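Local coordinates for protein NAD nucleotidase (Haemophilus influenzae, PDB 3ZTV) that hydrolyses NAD in the periplasm to adenosine and nicotinamide riboside, combining pyrophosphatase and 5'-nucleotidase activities, with greatest activity on AMP, at residues A[466-471]-A[565-569]; A[450-455]-A[484-488]; A[195-199]-A[278-282]; A[12-18]-A[60-66]. All blocks are in the same frame, centred on the assembly; numbering follows the deposited sequence.

Contact 1: A[466-471]-A[565-569]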
loop_
_atom_site.group_PDB
_atom_site.type_symbol
_atom_site.label_atom_id
_atom_site.label_comp_id
_atom_site.label_asym_id
_atom_site.label_seq_id
_atom_site.Cartn_x
_atom_site.Cartn_y
_atom_site.Cartn_z
ATOM N N PHE A 466 10.000 -38.919 18.107
ATOM C CA PHE A 466 10.001 -38.209 19.382
ATOM C C PHE A 466 10.503 -36.773 19.209
ATOM O O PHE A 466 11.580 -36.558 18.659
ATOM C CB PHE A 466 10.817 -38.955 20.437
ATOM C CG PHE A 466 10.481 -38.540 21.836
ATOM C CD1 PHE A 466 11.087 -37.434 22.409
ATOM C CD2 PHE A 466 9.527 -39.240 22.564
ATOM C CE1 PHE A 466 10.761 -37.035 23.694
ATOM C CE2 PHE A 466 9.196 -38.845 23.849
ATOM C CZ PHE A 466 9.819 -37.738 24.413
ATOM N N PRO A 467 9.724 -35.779 19.688
ATOM C CA PRO A 467 10.004 -34.371 19.388
ATOM C C PRO A 467 10.874 -33.649 20.414
ATOM O O PRO A 467 10.719 -33.845 21.623
ATOM C CB PRO A 467 8.607 -33.751 19.385
ATOM C CG PRO A 467 7.891 -34.511 20.462
ATOM C CD PRO A 467 8.425 -35.937 20.372
ATOM N N TYR A 468 11.779 -32.818 19.917
ATOM C CA TYR A 468 12.575 -31.921 20.751
ATOM C C TYR A 468 12.518 -30.549 20.103
ATOM O O TYR A 468 12.436 -30.445 18.875
ATOM C CB TYR A 468 14.034 -32.377 20.832
ATOM C CG TYR A 468 14.250 -33.717 21.506
ATOM C CD1 TYR A 468 14.015 -34.910 20.828
ATOM C CD2 TYR A 468 14.703 -33.790 22.820
ATOM C CE1 TYR A 468 14.222 -36.137 21.442
ATOM C CE2 TYR A 468 14.908 -35.017 23.441
ATOM C CZ TYR A 468 14.667 -36.185 22.748
ATOM O OH TYR A 468 14.871 -37.416 23.347
ATOM N N GLY A 469 12.565 -29.496 20.910
ATOM C CA GLY A 469 12.397 -28.147 20.401
ATOM C C GLY A 469 13.420 -27.122 20.859
ATOM O O GLY A 469 14.210 -27.349 21.783
ATOM N N ALA A 470 13.397 -25.987 20.166
ATOM C CA ALA A 470 14.172 -24.815 20.536
ATOM C C ALA A 470 13.189 -23.662 20.701
ATOM O O ALA A 470 12.296 -23.492 19.878
ATOM C CB ALA A 470 15.192 -24.488 19.460
ATOM N N GLY A 471 13.341 -22.878 21.765
ATOM C CA GLY A 471 12.374 -21.833 22.072
ATOM C C GLY A 471 11.093 -22.387 22.678
ATOM O O GLY A 471 10.160 -21.635 22.990
ATOM N N SER A 565 18.131 -31.147 26.795
ATOM C CA SER A 565 17.430 -31.322 25.530
ATOM C C SER A 565 16.107 -30.562 25.432
ATOM O O SER A 565 15.365 -30.753 24.469
ATOM C CB SER A 565 17.141 -32.802 25.322
ATOM O OG SER A 565 16.221 -33.249 26.306
ATOM N N ASN A 566 15.801 -29.720 26.420
ATOM C CA ASN A 566 14.510 -29.015 26.475
ATOM C C ASN A 566 13.315 -29.962 26.651
ATOM O O ASN A 566 12.168 -29.595 26.380
ATOM C CB ASN A 566 14.288 -28.114 25.245
ATOM C CG ASN A 566 15.015 -26.780 25.342
ATOM O OD1 ASN A 566 15.185 -26.076 24.335
ATOM N ND2 ASN A 566 15.444 -26.417 26.548
ATOM N N VAL A 567 13.587 -31.184 27.095
ATOM C CA VAL A 567 12.536 -32.162 27.347
ATOM C C VAL A 567 12.759 -32.887 28.674
ATOM O O VAL A 567 13.850 -33.408 28.931
ATOM C CB VAL A 567 12.451 -33.222 26.224
ATOM C CG1 VAL A 567 11.408 -34.268 26.575
ATOM C CG2 VAL A 567 12.123 -32.560 24.893
ATOM N N LYS A 568 11.726 -32.903 29.512
ATOM C CA LYS A 568 11.717 -33.770 30.686
ATOM C C LYS A 568 10.658 -34.835 30.474
ATOM O O LYS A 568 9.463 -34.549 30.474
ATOM C CB LYS A 568 11.440 -33.002 31.984
ATOM C CG LYS A 568 11.408 -33.921 33.212
ATOM C CD LYS A 568 11.386 -33.164 34.534
ATOM C CE LYS A 568 11.305 -34.141 35.701
ATOM N NZ LYS A 568 11.442 -33.471 37.023
ATOM N N PHE A 569 11.106 -36.069 30.282
ATOM C CA PHE A 569 10.201 -37.166 29.986
ATOM C C PHE A 569 10.209 -38.176 31.126
ATOM O O PHE A 569 11.240 -38.783 31.430
ATOM C CB PHE A 569 10.592 -37.838 28.664
ATOM C CG PHE A 569 9.647 -38.925 28.230
ATOM C CD1 PHE A 569 8.363 -38.616 27.816
ATOM C CD2 PHE A 569 10.042 -40.255 28.226
ATOM C CE1 PHE A 569 7.485 -39.606 27.417
ATOM C CE2 PHE A 569 9.163 -41.255 27.825
ATOM C CZ PHE A 569 7.887 -40.928 27.416
HETATM O O HOH W 1 11.423 -29.127 23.545
#
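Phe466 and Phe569 meet as a T-shaped pair: the rim of the Phe466 ring, led by CZ and CE2, comes down on one face of Phe569, with centroids 5.2 Å apart and planes at 80°. The closest atoms, Phe466 CZ and Phe569 CD1, are 3.8 Å apart. Val567 fills the next place along. Its two methyls are divided between neighbours: Val567 CG1, trans to the backbone N (chi1 176°), lies 4.0 Å from CE1 at the edge of the Phe466 ring, while CG2 turns the other way and reaches Tyr468 CD2 at 3.5 Å. Val567 CG2 approaches the Tyr468 ring obliquely, whereas Ser565 O lies at the ring edge, in plane, 3.5 Å from Tyr468 CD2. Tyr468 is fixed at its far end as well, where OH hydrogen-bonds with Arg373 O and Ser385 N, and Ser565 OG is held by Glu383 O. Packing slackens toward Gly469 and the partly exposed Asn566. There no clear direct hydrogen bond joins the two segments, and a water mediates: it donates to Asn566 O at 3.0 Å and accepts a weak bond from Gly469 N at 2.9 Å. The wide backbone spacing fits strands of two different sheets meeting through side chains: 467-470 pairs with 404-408, whereas 567-570 runs beside 472-477. Helix 443-460 closes over the aromatic end, touching Phe466, Pro467 and Phe569, and helix 386-396 borders Tyr468, Ala470 and Asn566.

Contact 2: A[450-455]-A[484-488]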
loop_
_atom_site.group_PDB
_atom_site.type_symbol
_atom_site.label_atom_id
_atom_site.label_comp_id
_atom_site.label_asym_id
_atom_site.label_seq_id
_atom_site.Cartn_x
_atom_site.Cartn_y
_atom_site.Cartn_z
ATOM N N LEU A 450 2.814 -32.065 19.575
ATOM C CA LEU A 450 3.709 -32.762 20.505
ATOM C C LEU A 450 3.068 -34.059 20.981
ATOM O O LEU A 450 3.731 -35.096 21.063
ATOM C CB LEU A 450 4.066 -31.886 21.709
ATOM C CG LEU A 450 4.881 -30.626 21.405
ATOM C CD1 LEU A 450 5.079 -29.787 22.666
ATOM C CD2 LEU A 450 6.223 -30.986 20.775
ATOM N N GLU A 451 1.776 -34.004 21.286
ATOM C CA GLU A 451 1.056 -35.208 21.693
ATOM C C GLU A 451 1.069 -36.250 20.566
ATOM O O GLU A 451 1.298 -37.442 20.801
ATOM C CB GLU A 451 -0.381 -34.874 22.110
ATOM C CG GLU A 451 -0.516 -33.968 23.346
ATOM C CD GLU A 451 -0.401 -34.709 24.679
ATOM O OE1 GLU A 451 -0.308 -35.957 24.684
ATOM O OE2 GLU A 451 -0.428 -34.024 25.731
ATOM N N ASP A 452 0.820 -35.794 19.340
ATOM C CA ASP A 452 0.833 -36.682 18.176
ATOM C C ASP A 452 2.181 -37.383 18.038
ATOM O O ASP A 452 2.253 -38.606 17.864
ATOM C CB ASP A 452 0.567 -35.899 16.884
ATOM C CG ASP A 452 -0.807 -35.239 16.845
ATOM O OD1 ASP A 452 -1.736 -35.681 17.553
ATOM O OD2 ASP A 452 -0.965 -34.270 16.069
ATOM N N ALA A 453 3.252 -36.597 18.102
ATOM C CA ALA A 453 4.590 -37.130 17.891
ATOM C C ALA A 453 4.969 -38.154 18.957
ATOM O O ALA A 453 5.511 -39.217 18.640
ATOM C CB ALA A 453 5.601 -36.006 17.829
ATOM N N MET A 454 4.680 -37.842 20.218
ATOM C CA MET A 454 4.943 -38.779 21.313
ATOM C C MET A 454 4.147 -40.076 21.170
ATOM O O MET A 454 4.668 -41.167 21.432
ATOM C CB MET A 454 4.666 -38.131 22.674
ATOM C CG MET A 454 5.708 -37.106 23.076
ATOM S SD MET A 454 5.521 -36.552 24.788
ATOM C CE MET A 454 4.038 -35.549 24.652
ATOM N N GLN A 455 2.889 -39.962 20.758
ATOM C CA GLN A 455 2.057 -41.147 20.548
ATOM C C GLN A 455 2.648 -42.083 19.487
ATOM O O GLN A 455 2.661 -43.307 19.661
ATOM C CB GLN A 455 0.629 -40.741 20.178
ATOM C CG GLN A 455 -0.272 -41.899 19.745
ATOM C CD GLN A 455 -0.585 -42.877 20.869
ATOM O OE1 GLN A 455 -0.387 -42.581 22.047
ATOM N NE2 GLN A 455 -1.086 -44.054 20.502
ATOM N N GLY A 484 -6.253 -38.673 28.308
ATOM C CA GLY A 484 -5.491 -39.199 27.190
ATOM C C GLY A 484 -4.265 -38.386 26.817
ATOM O O GLY A 484 -3.660 -38.618 25.769
ATOM N N LYS A 485 -3.886 -37.450 27.684
ATOM C CA LYS A 485 -2.777 -36.535 27.407
ATOM C C LYS A 485 -1.495 -36.904 28.149
ATOM O O LYS A 485 -1.534 -37.328 29.308
ATOM C CB LYS A 485 -3.175 -35.104 27.769
ATOM C CG LYS A 485 -4.414 -34.601 27.046
ATOM C CD LYS A 485 -4.175 -34.471 25.540
ATOM C CE LYS A 485 -5.424 -33.969 24.823
ATOM N NZ LYS A 485 -5.162 -33.596 23.400
ATOM N N ARG A 486 -0.357 -36.737 27.483
ATOM C CA ARG A 486 0.941 -36.974 28.111
ATOM C C ARG A 486 1.613 -35.689 28.610
ATOM O O ARG A 486 2.461 -35.739 29.501
ATOM C CB ARG A 486 1.885 -37.710 27.149
ATOM C CG ARG A 486 1.458 -39.125 26.787
ATOM C CD ARG A 486 2.562 -39.848 26.019
ATOM N NE ARG A 486 2.233 -41.254 25.771
ATOM C CZ ARG A 486 1.479 -41.683 24.763
ATOM N NH1 ARG A 486 0.962 -40.824 23.892
ATOM N NH2 ARG A 486 1.239 -42.983 24.624
ATOM N N LEU A 487 1.257 -34.546 28.034
ATOM C CA LEU A 487 1.910 -33.296 28.417
ATOM C C LEU A 487 1.592 -32.871 29.846
ATOM O O LEU A 487 0.444 -32.937 30.287
ATOM C CB LEU A 487 1.568 -32.167 27.442
ATOM C CG LEU A 487 2.265 -32.227 26.076
ATOM C CD1 LEU A 487 1.676 -31.183 25.143
ATOM C CD2 LEU A 487 3.765 -32.033 26.216
ATOM N N VAL A 488 2.631 -32.427 30.549
ATOM C CA VAL A 488 2.517 -31.939 31.921
ATOM C C VAL A 488 2.643 -30.417 31.951
ATOM O O VAL A 488 1.869 -29.730 32.616
ATOM C CB VAL A 488 3.597 -32.571 32.825
ATOM C CG1 VAL A 488 3.618 -31.914 34.202
ATOM C CG2 VAL A 488 3.360 -34.067 32.949
HETATM O O HOH W 2 1.147 -38.031 23.573
HETATM O O HOH W 3 -2.356 -37.430 23.570
#
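Glu451 folds back at its second torsion (chi2 -82°), which swings the carboxylate off the helix toward the backbone of Arg486 and Leu487, and Gln455 bends similarly (chi2 67°) to present OE1 to the outstretched Arg486. The carboxylate grips two successive peptide N-H groups. Arg486 N gives a nearly straight bond (175°) to the syn lone pair of Glu451 OE1 at 2.9 Å; Leu487 N donates to Glu451 OE2 at 2.9 Å, also from the syn side but out of the carboxylate plane. Two waters donate to Glu451 OE1 too, one shared with Gly484 O, the other with Glu451 O and Arg486 NH1. Four donors on one group would favour its ionised form. The guanidinium takes Gln455 end-on: Arg486 NH1 at 2.9 Å and NH2 at 3.1 Å both donate to Gln455 OE1, which lies practically in the guanidinium plane, and Arg486 NE is taken by Glu478 O. Beneath this polar layer Met454 CE touches Arg486 CB and Leu487 CD2, each at 3.9 Å, while Leu487 CD1 lies 4.0 Å from Glu451 CG. The arrangement is helix-on-sheet packing within the C-terminal 5'-nucleotidase domain: an acidic side chain of helix 443-460 accepts hydrogen bonds from the consecutive backbone N-H groups of Arg486 and Leu487 at the start of strand 487-493.

Contact 3: A[195-199]-A[278-282]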
loop_
_atom_site.group_PDB
_atom_site.type_symbol
_atom_site.label_atom_id
_atom_site.label_comp_id
_atom_site.label_asym_id
_atom_site.label_seq_id
_atom_site.Cartn_x
_atom_site.Cartn_y
_atom_site.Cartn_z
ATOM N N ILE A 195 4.886 3.564 -25.076
ATOM C CA ILE A 195 5.173 2.151 -24.837
ATOM C C ILE A 195 3.882 1.405 -24.562
ATOM O O ILE A 195 3.124 1.766 -23.663
ATOM C CB ILE A 195 6.124 1.983 -23.654
ATOM C CG1 ILE A 195 7.461 2.631 -23.993
ATOM C CG2 ILE A 195 6.283 0.510 -23.299
ATOM C CD1 ILE A 195 8.423 2.707 -22.846
ATOM N N ASN A 196 3.621 0.366 -25.350
ATOM C CA ASN A 196 2.427 -0.442 -25.155
ATOM C C ASN A 196 2.753 -1.931 -25.052
ATOM O O ASN A 196 1.862 -2.769 -25.140
ATOM C CB ASN A 196 1.390 -0.173 -26.261
ATOM C CG ASN A 196 1.909 -0.498 -27.655
ATOM O OD1 ASN A 196 2.800 -1.328 -27.833
ATOM N ND2 ASN A 196 1.337 0.156 -28.663
ATOM N N LYS A 197 4.032 -2.236 -24.838
ATOM C CA LYS A 197 4.503 -3.602 -24.669
ATOM C C LYS A 197 5.361 -3.609 -23.411
ATOM O O LYS A 197 6.419 -2.961 -23.358
ATOM C CB LYS A 197 5.310 -4.029 -25.889
ATOM C CG LYS A 197 4.467 -4.091 -27.154
ATOM C CD LYS A 197 5.323 -4.375 -28.379
ATOM C CE LYS A 197 6.035 -3.136 -28.875
ATOM N NZ LYS A 197 5.061 -2.178 -29.470
ATOM N N ILE A 198 4.889 -4.330 -22.392
ATOM C CA ILE A 198 5.513 -4.298 -21.068
ATOM C C ILE A 198 5.625 -5.705 -20.485
ATOM O O ILE A 198 4.633 -6.455 -20.424
ATOM C CB ILE A 198 4.738 -3.372 -20.100
ATOM C CG1 ILE A 198 4.677 -1.950 -20.679
ATOM C CG2 ILE A 198 5.390 -3.360 -18.727
ATOM C CD1 ILE A 198 3.977 -0.917 -19.790
ATOM N N ILE A 199 6.847 -6.043 -20.072
ATOM C CA ILE A 199 7.163 -7.318 -19.450
ATOM C C ILE A 199 7.479 -7.065 -17.982
ATOM O O ILE A 199 8.229 -6.139 -17.656
ATOM C CB ILE A 199 8.432 -7.940 -20.076
ATOM C CG1 ILE A 199 8.322 -8.007 -21.599
ATOM C CG2 ILE A 199 8.738 -9.312 -19.453
ATOM C CD1 ILE A 199 7.190 -8.831 -22.090
ATOM N N PHE A 278 3.288 -9.320 -30.701
ATOM C CA PHE A 278 2.548 -8.150 -30.243
ATOM C C PHE A 278 1.902 -7.450 -31.432
ATOM O O PHE A 278 2.559 -7.207 -32.446
ATOM C CB PHE A 278 3.480 -7.167 -29.531
ATOM C CG PHE A 278 4.054 -7.678 -28.229
ATOM C CD1 PHE A 278 3.362 -7.509 -27.038
ATOM C CD2 PHE A 278 5.297 -8.286 -28.192
ATOM C CE1 PHE A 278 3.892 -7.956 -25.839
ATOM C CE2 PHE A 278 5.830 -8.740 -26.993
ATOM C CZ PHE A 278 5.120 -8.568 -25.812
ATOM N N SER A 279 0.621 -7.124 -31.301
ATOM C CA SER A 279 -0.059 -6.303 -32.295
ATOM C C SER A 279 0.503 -4.882 -32.238
ATOM O O SER A 279 1.206 -4.530 -31.287
ATOM C CB SER A 279 -1.558 -6.277 -32.012
ATOM O OG SER A 279 -1.828 -5.490 -30.860
ATOM N N PRO A 280 0.204 -4.051 -33.255
ATOM C CA PRO A 280 0.694 -2.668 -33.191
ATOM C C PRO A 280 0.264 -1.961 -31.901
ATOM O O PRO A 280 1.022 -1.141 -31.361
ATOM C CB PRO A 280 0.034 -2.013 -34.409
ATOM C CG PRO A 280 -0.126 -3.155 -35.387
ATOM C CD PRO A 280 -0.494 -4.338 -34.525
ATOM N N GLU A 281 -0.921 -2.302 -31.405
ATOM C CA GLU A 281 -1.465 -1.709 -30.186
ATOM C C GLU A 281 -0.897 -2.350 -28.911
ATOM O O GLU A 281 -1.264 -1.962 -27.801
ATOM C CB GLU A 281 -2.997 -1.787 -30.190
ATOM C CG GLU A 281 -3.677 -1.045 -31.344
ATOM C CD GLU A 281 -3.643 -1.809 -32.664
ATOM O OE1 GLU A 281 -3.485 -3.052 -32.657
ATOM O OE2 GLU A 281 -3.782 -1.156 -33.722
ATOM N N GLY A 282 -0.023 -3.340 -29.067
ATOM C CA GLY A 282 0.668 -3.917 -27.927
ATOM C C GLY A 282 -0.082 -5.052 -27.249
ATOM O O GLY A 282 0.165 -5.340 -26.071
HETATM O O HOH W 4 -1.231 -2.723 -25.077
HETATM O O HOH W 5 3.950 -3.982 -31.513
#
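Asn196 lies beside Gly282, alpha carbons 4.8 Å apart, at the end of a type I beta turn from Ser279 to Gly282 that is closed by Gly282 N bonding to Ser279 O; the positive phi of Gly282 (88°) suits glycine, whose CA makes a C-H...O contact with Asn196 O at 3.2 Å. The Asn196 amide reaches over the turn, and ND2 donates to Pro280 O at 3.0 Å, in the carbonyl plane and on a lone pair. Asn196 OD1 accepts from Lys197 NZ at 2.9 Å. The turn links antiparallel strands 270-278 and 284-295 of one sheet, whereas segment 195-199 leads into a strand of the other, so the contact joins the two sheets of the metallophosphoesterase beta sandwich at one end. Lys197 lays its aliphatic chain over a face of Phe278: CG makes a CH-pi contact 4.0 Å from the ring centroid, and Lys197 CD comes to 3.5 Å from Phe278 CB. Bends at chi3 and chi4 (-79° and -70°) then curl NZ back to Asn196 OD1, to a salt bridge with Glu151 and to a water bound to Ser279 O. At the edge of the ring, Ile199 CD1 sits 4.3 Å from Phe278 CZ.

Contact 4: A[12-18]-A[60-66]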
loop_
_atom_site.group_PDB
_atom_site.type_symbol
_atom_site.label_atom_id
_atom_site.label_comp_id
_atom_site.label_asym_id
_atom_site.label_seq_id
_atom_site.Cartn_x
_atom_site.Cartn_y
_atom_site.Cartn_z
ATOM N N GLU A 12 7.686 -9.374 -32.859
ATOM C CA GLU A 12 7.719 -10.630 -32.115
ATOM C C GLU A 12 8.938 -10.717 -31.197
ATOM O O GLU A 12 9.989 -10.133 -31.473
ATOM C CB GLU A 12 7.640 -11.839 -33.048
ATOM C CG GLU A 12 7.245 -13.126 -32.327
ATOM C CD GLU A 12 6.853 -14.248 -33.265
ATOM O OE1 GLU A 12 6.450 -13.970 -34.417
ATOM O OE2 GLU A 12 6.952 -15.420 -32.842
ATOM N N LEU A 13 8.756 -11.416 -30.083
ATOM C CA LEU A 13 9.777 -11.584 -29.054
ATOM C C LEU A 13 9.908 -13.061 -28.722
ATOM O O LEU A 13 8.905 -13.775 -28.693
ATOM C CB LEU A 13 9.346 -10.850 -27.782
ATOM C CG LEU A 13 9.907 -9.502 -27.331
ATOM C CD1 LEU A 13 9.364 -9.211 -25.941
ATOM C CD2 LEU A 13 11.423 -9.513 -27.299
ATOM N N SER A 14 11.130 -13.505 -28.430
ATOM C CA SER A 14 11.361 -14.886 -28.013
ATOM C C SER A 14 11.898 -14.901 -26.578
ATOM O O SER A 14 13.097 -14.744 -26.353
ATOM C CB SER A 14 12.324 -15.592 -28.973
ATOM O OG SER A 14 11.745 -15.632 -30.270
ATOM N N ILE A 15 11.002 -15.071 -25.613
ATOM C CA ILE A 15 11.386 -15.049 -24.203
ATOM C C ILE A 15 11.955 -16.409 -23.783
ATOM O O ILE A 15 11.347 -17.447 -24.011
ATOM C CB ILE A 15 10.193 -14.653 -23.321
ATOM C CG1 ILE A 15 9.618 -13.312 -23.805
ATOM C CG2 ILE A 15 10.602 -14.597 -21.855
ATOM C CD1 ILE A 15 8.380 -12.887 -23.074
ATOM N N LEU A 16 13.133 -16.372 -23.175
ATOM C CA LEU A 16 13.831 -17.562 -22.675
ATOM C C LEU A 16 14.177 -17.273 -21.227
ATOM O O LEU A 16 14.806 -16.246 -20.937
ATOM C CB LEU A 16 15.107 -17.805 -23.479
ATOM C CG LEU A 16 14.892 -18.113 -24.968
ATOM C CD1 LEU A 16 16.196 -18.002 -25.755
ATOM C CD2 LEU A 16 14.288 -19.500 -25.134
ATOM N N HIS A 17 13.750 -18.128 -20.301
ATOM C CA HIS A 17 13.850 -17.751 -18.898
ATOM C C HIS A 17 14.094 -18.923 -17.949
ATOM O O HIS A 17 13.691 -20.066 -18.204
ATOM C CB HIS A 17 12.592 -16.979 -18.485
ATOM C CG HIS A 17 11.357 -17.817 -18.448
ATOM N ND1 HIS A 17 10.630 -18.156 -19.569
ATOM C CD2 HIS A 17 10.709 -18.368 -17.400
ATOM C CE1 HIS A 17 9.597 -18.899 -19.210
ATOM N NE2 HIS A 17 9.622 -19.037 -17.896
ATOM N N ILE A 18 14.801 -18.621 -16.861
ATOM C CA ILE A 18 14.921 -19.525 -15.712
ATOM C C ILE A 18 14.626 -18.755 -14.420
ATOM O O ILE A 18 14.543 -17.507 -14.425
ATOM C CB ILE A 18 16.323 -20.203 -15.590
ATOM C CG1 ILE A 18 17.416 -19.243 -15.096
ATOM C CG2 ILE A 18 16.740 -20.836 -16.902
ATOM C CD1 ILE A 18 18.699 -19.973 -14.643
ATOM N N TYR A 60 16.088 -18.473 -32.593
ATOM C CA TYR A 60 14.879 -17.656 -32.558
ATOM C C TYR A 60 15.182 -16.184 -32.782
ATOM O O TYR A 60 16.218 -15.684 -32.348
ATOM C CB TYR A 60 14.218 -17.768 -31.190
ATOM C CG TYR A 60 13.722 -19.133 -30.788
ATOM C CD1 TYR A 60 13.122 -19.995 -31.703
ATOM C CD2 TYR A 60 13.830 -19.552 -29.467
ATOM C CE1 TYR A 60 12.651 -21.241 -31.308
ATOM C CE2 TYR A 60 13.364 -20.780 -29.064
ATOM C CZ TYR A 60 12.779 -21.623 -29.982
ATOM O OH TYR A 60 12.315 -22.842 -29.576
ATOM N N LYS A 61 14.252 -15.487 -33.425
ATOM C CA LYS A 61 14.380 -14.049 -33.623
ATOM C C LYS A 61 14.043 -13.266 -32.351
ATOM O O LYS A 61 13.123 -13.616 -31.601
ATOM C CB LYS A 61 13.478 -13.593 -34.769
ATOM C CG LYS A 61 11.997 -13.749 -34.476
ATOM C CD LYS A 61 11.151 -13.270 -35.646
ATOM C CE LYS A 61 9.669 -13.379 -35.331
ATOM N NZ LYS A 61 8.816 -12.948 -36.475
ATOM N N ASN A 62 14.794 -12.199 -32.117
ATOM C CA ASN A 62 14.540 -11.310 -30.985
ATOM C C ASN A 62 14.483 -12.003 -29.623
ATOM O O ASN A 62 13.510 -11.854 -28.886
ATOM C CB ASN A 62 13.270 -10.492 -31.233
ATOM C CG ASN A 62 13.355 -9.677 -32.507
ATOM O OD1 ASN A 62 14.439 -9.236 -32.896
ATOM N ND2 ASN A 62 12.218 -9.481 -33.169
ATOM N N PRO A 63 15.546 -12.742 -29.261
ATOM C CA PRO A 63 15.530 -13.410 -27.957
ATOM C C PRO A 63 15.685 -12.421 -26.799
ATOM O O PRO A 63 16.410 -11.429 -26.894
ATOM C CB PRO A 63 16.741 -14.354 -28.031
ATOM C CG PRO A 63 17.667 -13.708 -29.003
ATOM C CD PRO A 63 16.791 -13.000 -30.011
ATOM N N LEU A 64 14.985 -12.719 -25.707
ATOM C CA LEU A 64 15.083 -11.957 -24.462
ATOM C C LEU A 64 15.333 -12.975 -23.354
ATOM O O LEU A 64 14.457 -13.797 -23.059
ATOM C CB LEU A 64 13.779 -11.198 -24.222
ATOM C CG LEU A 64 13.646 -10.424 -22.911
ATOM C CD1 LEU A 64 14.687 -9.307 -22.853
ATOM C CD2 LEU A 64 12.245 -9.862 -22.741
ATOM N N VAL A 65 16.518 -12.923 -22.749
ATOM C CA VAL A 65 16.985 -13.983 -21.867
ATOM C C VAL A 65 16.960 -13.494 -20.425
ATOM O O VAL A 65 17.641 -12.528 -20.086
ATOM C CB VAL A 65 18.387 -14.456 -22.293
ATOM C CG1 VAL A 65 18.850 -15.616 -21.434
ATOM C CG2 VAL A 65 18.375 -14.861 -23.769
ATOM N N LEU A 66 16.159 -14.155 -19.585
ATOM C CA LEU A 66 15.802 -13.615 -18.266
ATOM C C LEU A 66 16.021 -14.589 -17.116
ATOM O O LEU A 66 15.845 -15.810 -17.263
ATOM C CB LEU A 66 14.327 -13.206 -18.255
ATOM C CG LEU A 66 13.855 -12.280 -19.377
ATOM C CD1 LEU A 66 12.335 -12.154 -19.333
ATOM C CD2 LEU A 66 14.523 -10.914 -19.306
#
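Tyr60 sets its ring edge, through CE2, 4.2 Å from Leu16 CD2, while Ser14 OG approaches the ring obliquely; Arg288 adds a cation-pi contact, and the phenol OH bonds to Asp273. A second flat group, the Asn62 amide, receives Glu12 O close to its plane: Asn62 ND2 donates to that oxygen at 2.9 Å. With OG beside its own backbone N (chi1 -62°), Ser14 can donate to Lys61 O at 2.8 Å. Glu12 and Lys61 cross at about a right angle; Glu12 OE1 and Lys61 NZ, 3.3 Å apart, form a salt bridge whose hydrogen bond is weak, and Glu12 OE2 has Thr287 as a second partner. From here on the backbones take over as parallel strands, their directions 23° apart. Ser14 N bonds to Asn62 O, Leu64 N to Ser14 O, Leu16 N to Leu64 O, Leu66 N to Leu16 O and Ile18 N to Leu66 O, the regular ladder of alternating partners, at 2.8 to 3.0 Å. On one face Leu16 CD1 spans Pro63 CB and Val65 CG2, each at 4.3 Å, under helix 46-59. On the other, Ile15 CG2 meets Leu66 CD1 at 3.9 Å, and Leu13 and Leu64 both touch Phe146 of the second sheet. Strand 11-18, helix 46-59 and strand 63-67 thus form a beta-alpha-beta crossover, with a pair of strands inserted before the helix. As in calcineurin-like phosphoesterases, metal ligands follow the carboxyl ends of its strands: Asp20 and His22 after one, Asp70 after the other, all bound to zinc.

The contacts form two pairs on opposite sides of the chain's centre. Contacts 1 and 2, centres 12 Å apart, share packing: Pro467 CG lies 3.8 Å from Ala453 CB, and Phe466 CE2 is 4.0 Å from Met454 CG, so helix 443-460 serves both. Contacts 3 and 4, centres 15 Å apart, meet where Phe278 CE2 and Leu13 CD1 are 3.7 Å apart. Between the pairs, contacts 1 and 4 are separated by about 34 Å at their nearest atoms. Contact 1 lies behind the nucleoside pocket, the Phe466 side chain about 5 Å from that of Arg373, a probable substrate-binding residue, and about 8 Å from bound adenosine, while the Ile18 side chain of contact 4 lies about 11 Å from a zinc ion.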